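PDB 3DF7: putative ATP-grasp superfamily protein from Archaeoglobus fulgidus, which is of unknown function but probably binds ATP and a metal ion, as members of the ATP-grasp superfamily do. Local coordinates for residues Ala21-Ala26 with Val281-Ser286; Lys285-Pro290 with Asp296-Ile301. All blocks are in the same frame, centred on the assembly; numbering follows the deposited sequence.

Both contacts lie on the same side of the chain's centre, with centres about 7 Å apart, and both use the antiparallel sheet in which strands 279-285 and 297-303 are neighbours. Contact 1 is the long-range one: residues 21-26 of helix 18-35 meet residues 281-286, at the end of strand 279-285, across 254 intervening residues. Contact 2 is local and takes over at Lys285 and Ser286, where that strand ends; the loop 285-290 folds against strand 297-303 with only five residues between the segments. The two are also joined through Leu299, whose side chain packs on Val22 and Ala26 of the helix. The C-terminal strands are thus fastened to each other and to the N-terminal part of the chain.

Contact 1 (Ala21-Ala26 with Val281-Ser286); sequences AVEGLA and VRKSKS
Two groups grip Lys283 NZ: Glu23 OE2, at 2.6 Å in a salt bridge, and the backbone O of Ser19 in the first turn of the same helix as Glu23. This is helix-on-sheet packing in an ATP-grasp protein. Helix 18-35, which comes after strand 3-8 of the parallel sheet and the short helix 9-12, lies against strand 279-285 of the large antiparallel sheet, and the backbones stay well apart, 8.1 Å between Glu23 CA and Lys283 CA, so side chains have to bridge the gap. Lys283 does most of the reaching. Its CG stands anti to the backbone N (chi1 179°), the chain leaves the strand toward the helix, and a bend at chi3 (-61°) brings the ammonium to the carboxylate. Glu23 runs at about a right angle to it, extended beyond CG, and accepts with the anti lone pair of OE2, the one facing away from OE1. The other oxygen is occupied too, hydrogen-bonded to Thr251 OG1, which should limit rotation of the carboxylate. An acetate ion, probably from the crystallisation liquor, sits about 5 Å from the Glu23 side chain. With an alanine in place of Glu23, Lys283 would probably be left with no carboxylate to balance its charge here, and Thr251 OG1 without this partner. The aliphatic part of the lysine is used as well: CE passes 3.9 Å from Glu23 CG, and it lies 4.2 Å from Val22 CG1, a light methyl-to-methylene touch.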
# COMPACT_ATOMS: atom_id res chain seq x y z
N ALA A 21 -13.21 -0.34 0.62
CA ALA A 21 -13.30 0.57 1.76
C ALA A 21 -12.83 -0.07 3.07
O ALA A 21 -12.22 0.61 3.90
CB ALA A 21 -14.73 1.07 1.92
N VAL A 22 -13.10 -1.35 3.25
CA VAL A 22 -12.71 -2.01 4.49
C VAL A 22 -11.19 -2.01 4.65
O VAL A 22 -10.68 -1.91 5.78
CB VAL A 22 -13.27 -3.46 4.56
CG1 VAL A 22 -12.45 -4.40 3.68
CG2 VAL A 22 -13.29 -3.92 6.01
N GLU A 23 -10.46 -2.11 3.54
CA GLU A 23 -9.00 -2.10 3.60
C GLU A 23 -8.51 -0.69 3.93
O GLU A 23 -7.61 -0.52 4.75
CB GLU A 23 -8.40 -2.55 2.26
CG GLU A 23 -8.55 -4.04 1.99
CD GLU A 23 -7.84 -4.48 0.72
OE1 GLU A 23 -6.62 -4.25 0.61
OE2 GLU A 23 -8.51 -5.04 -0.16
N GLY A 24 -9.10 0.31 3.29
CA GLY A 24 -8.70 1.69 3.57
C GLY A 24 -8.97 2.05 5.02
O GLY A 24 -8.14 2.68 5.69
N LEU A 25 -10.14 1.66 5.52
CA LEU A 25 -10.50 1.95 6.91
C LEU A 25 -9.51 1.29 7.86
O LEU A 25 -9.12 1.89 8.86
CB LEU A 25 -11.92 1.44 7.20
CG LEU A 25 -12.38 1.56 8.65
CD1 LEU A 25 -12.35 3.02 9.10
CD2 LEU A 25 -13.79 0.99 8.78
N ALA A 26 -9.12 0.06 7.55
CA ALA A 26 -8.18 -0.68 8.38
C ALA A 26 -6.83 0.03 8.41
O ALA A 26 -6.20 0.16 9.47
CB ALA A 26 -8.01 -2.10 7.85
N VAL A 281 -3.97 -11.78 7.64
CA VAL A 281 -4.93 -10.70 7.44
C VAL A 281 -5.84 -11.22 6.33
O VAL A 281 -5.35 -11.74 5.33
CB VAL A 281 -4.24 -9.39 6.96
CG1 VAL A 281 -5.28 -8.30 6.72
CG2 VAL A 281 -3.23 -8.92 8.00
N ARG A 282 -7.15 -11.12 6.50
CA ARG A 282 -8.03 -11.59 5.44
C ARG A 282 -9.31 -10.80 5.35
O ARG A 282 -9.86 -10.34 6.35
CB ARG A 282 -8.35 -13.08 5.62
CG ARG A 282 -9.24 -13.41 6.80
CD ARG A 282 -9.41 -14.92 6.98
NE ARG A 282 -10.22 -15.22 8.14
CZ ARG A 282 -10.35 -16.42 8.70
NH1 ARG A 282 -9.70 -17.48 8.21
NH2 ARG A 282 -11.11 -16.56 9.78
N LYS A 283 -9.78 -10.64 4.12
CA LYS A 283 -11.01 -9.94 3.85
C LYS A 283 -12.10 -11.00 3.81
O LYS A 283 -11.92 -12.07 3.21
CB LYS A 283 -10.92 -9.22 2.50
CG LYS A 283 -12.17 -8.46 2.11
CD LYS A 283 -12.04 -7.85 0.72
CE LYS A 283 -10.89 -6.85 0.66
NZ LYS A 283 -10.77 -6.21 -0.68
N SER A 284 -13.21 -10.72 4.48
CA SER A 284 -14.30 -11.68 4.54
C SER A 284 -15.63 -10.97 4.63
O SER A 284 -15.70 -9.73 4.60
CB SER A 284 -14.12 -12.60 5.75
OG SER A 284 -13.96 -11.84 6.95
N LYS A 285 -16.70 -11.76 4.72
CA LYS A 285 -18.05 -11.23 4.84
C LYS A 285 -18.59 -11.55 6.23
O LYS A 285 -18.65 -12.70 6.63
CB LYS A 285 -18.95 -11.87 3.78
CG LYS A 285 -18.51 -11.62 2.33
CD LYS A 285 -18.55 -10.14 1.97
CE LYS A 285 -19.66 -9.82 0.98
NZ LYS A 285 -21.02 -10.15 1.50
N SER A 286 -18.96 -10.50 6.96
CA SER A 286 -19.54 -10.64 8.29
C SER A 286 -18.79 -11.56 9.26
O SER A 286 -19.41 -12.37 9.94
CB SER A 286 -20.99 -11.11 8.16
OG SER A 286 -21.71 -10.26 7.29

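Contact 2 (Lys285-Pro290 with Asp296-Ile301); sequences KSAEKP and DYTLEI
Lys285 folds its side chain over one face of the Tyr297 ring, the two residues forming an antiparallel, non-hydrogen-bonded pair. Here segment 285-290 leaves strand 279-285 of the antiparallel sheet and leads to the short outermost strand 292-294, packing on the way against strand 297-303, which lies between those two. Lys285 CB lies 3.9 Å from Asp296 O; a turn about CB-CG (chi2 -63°) brings CD over the ring, 3.4 Å from Tyr297 CE1, in a CH-pi contact offset toward the rim. A bend about CG-CD carries CE above CZ at 3.5 Å, and a last one at chi4 (61°) leaves NZ 4.0 Å from Asp296 CB, too far from the ring centre for more than a weak cation-pi attraction. Just past Lys285, two backbone donors pin the loop. Ser286 N gives a 2.8 Å bond to Asp296 O, and Ala287 N one of 3.0 Å to Thr298 OG1, nearly straight at 160°; that hydroxyl is also bonded to Ser284 OG. Ala287 CB rests 3.3 Å from Glu300 OE2, whose polar partners are Ser284 OG and Arg282 NE, while Pro290 CB packs on Thr298 CB. The loop's direct bonds thus run from backbone N-H groups to a carbonyl and a hydroxyl, and the lysine's charge probably contributes little.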
# COMPACT_ATOMS: atom_id res chain seq x y z
N LYS A 285 -16.70 -11.76 4.72
CA LYS A 285 -18.05 -11.23 4.84
C LYS A 285 -18.59 -11.55 6.23
O LYS A 285 -18.65 -12.70 6.63
CB LYS A 285 -18.95 -11.87 3.78
CG LYS A 285 -18.51 -11.62 2.33
CD LYS A 285 -18.55 -10.14 1.97
CE LYS A 285 -19.66 -9.82 0.98
NZ LYS A 285 -21.02 -10.15 1.50
N SER A 286 -18.96 -10.50 6.96
CA SER A 286 -19.54 -10.64 8.29
C SER A 286 -18.79 -11.56 9.26
O SER A 286 -19.41 -12.37 9.94
CB SER A 286 -20.99 -11.11 8.16
OG SER A 286 -21.71 -10.26 7.29
N ALA A 287 -17.47 -11.43 9.32
CA ALA A 287 -16.71 -12.26 10.25
C ALA A 287 -17.11 -11.84 11.67
O ALA A 287 -17.40 -10.67 11.92
CB ALA A 287 -15.21 -12.04 10.05
N GLU A 288 -17.14 -12.80 12.58
CA GLU A 288 -17.54 -12.53 13.96
C GLU A 288 -16.59 -11.63 14.74
O GLU A 288 -17.03 -10.79 15.53
CB GLU A 288 -17.72 -13.85 14.72
CG GLU A 288 -18.18 -13.66 16.16
CD GLU A 288 -18.40 -14.98 16.87
OE1 GLU A 288 -19.14 -15.82 16.33
OE2 GLU A 288 -17.85 -15.17 17.97
N LYS A 289 -15.29 -11.81 14.53
CA LYS A 289 -14.28 -11.03 15.25
C LYS A 289 -13.37 -10.25 14.30
O LYS A 289 -12.20 -10.59 14.13
CB LYS A 289 -13.45 -11.98 16.13
CG LYS A 289 -14.32 -12.76 17.12
CD LYS A 289 -13.55 -13.82 17.89
CE LYS A 289 -14.49 -14.56 18.84
NZ LYS A 289 -13.80 -15.67 19.56
N PRO A 290 -13.90 -9.18 13.70
CA PRO A 290 -13.10 -8.37 12.77
C PRO A 290 -12.28 -7.28 13.43
O PRO A 290 -12.47 -6.95 14.61
CB PRO A 290 -14.16 -7.79 11.85
CG PRO A 290 -15.26 -7.47 12.83
CD PRO A 290 -15.30 -8.71 13.73
N ASP A 296 -21.18 -5.17 4.84
CA ASP A 296 -21.11 -6.59 5.15
C ASP A 296 -19.68 -7.13 5.06
O ASP A 296 -19.45 -8.32 5.26
CB ASP A 296 -22.01 -7.40 4.21
CG ASP A 296 -23.49 -7.08 4.40
OD1 ASP A 296 -23.97 -7.14 5.55
OD2 ASP A 296 -24.16 -6.79 3.39
N TYR A 297 -18.73 -6.25 4.76
CA TYR A 297 -17.34 -6.65 4.64
C TYR A 297 -16.56 -6.45 5.93
O TYR A 297 -16.74 -5.46 6.64
CB TYR A 297 -16.66 -5.86 3.51
CG TYR A 297 -16.95 -6.41 2.13
CD1 TYR A 297 -16.19 -7.45 1.60
CD2 TYR A 297 -17.99 -5.89 1.35
CE1 TYR A 297 -16.46 -7.97 0.33
CE2 TYR A 297 -18.27 -6.40 0.09
CZ TYR A 297 -17.50 -7.44 -0.42
OH TYR A 297 -17.77 -7.96 -1.66
N THR A 298 -15.71 -7.42 6.25
CA THR A 298 -14.90 -7.36 7.45
C THR A 298 -13.45 -7.68 7.10
O THR A 298 -13.17 -8.42 6.15
CB THR A 298 -15.37 -8.37 8.51
OG1 THR A 298 -15.51 -9.67 7.91
CG2 THR A 298 -16.69 -7.94 9.12
N LEU A 299 -12.53 -7.12 7.87
CA LEU A 299 -11.12 -7.40 7.66
C LEU A 299 -10.65 -7.94 9.00
O LEU A 299 -10.81 -7.29 10.03
CB LEU A 299 -10.35 -6.13 7.30
CG LEU A 299 -8.90 -6.42 6.87
CD1 LEU A 299 -8.90 -7.13 5.52
CD2 LEU A 299 -8.12 -5.13 6.79
N GLU A 300 -10.08 -9.14 8.98
CA GLU A 300 -9.62 -9.78 10.20
C GLU A 300 -8.11 -9.87 10.23
O GLU A 300 -7.45 -9.81 9.19
CB GLU A 300 -10.16 -11.22 10.30
CG GLU A 300 -11.64 -11.40 10.03
CD GLU A 300 -11.99 -12.85 9.76
OE1 GLU A 300 -11.81 -13.69 10.67
OE2 GLU A 300 -12.42 -13.16 8.63
N ILE A 301 -7.58 -10.01 11.44
CA ILE A 301 -6.15 -10.18 11.68
C ILE A 301 -6.12 -11.27 12.75
O ILE A 301 -6.53 -11.05 13.89
CB ILE A 301 -5.49 -8.91 12.24
CG1 ILE A 301 -5.80 -7.72 11.33
CG2 ILE A 301 -3.99 -9.12 12.33
CD1 ILE A 301 -5.21 -6.41 11.82
O HOH W 1 -9.73 -9.63 13.64
O HOH W 2 -11.50 -13.58 13.22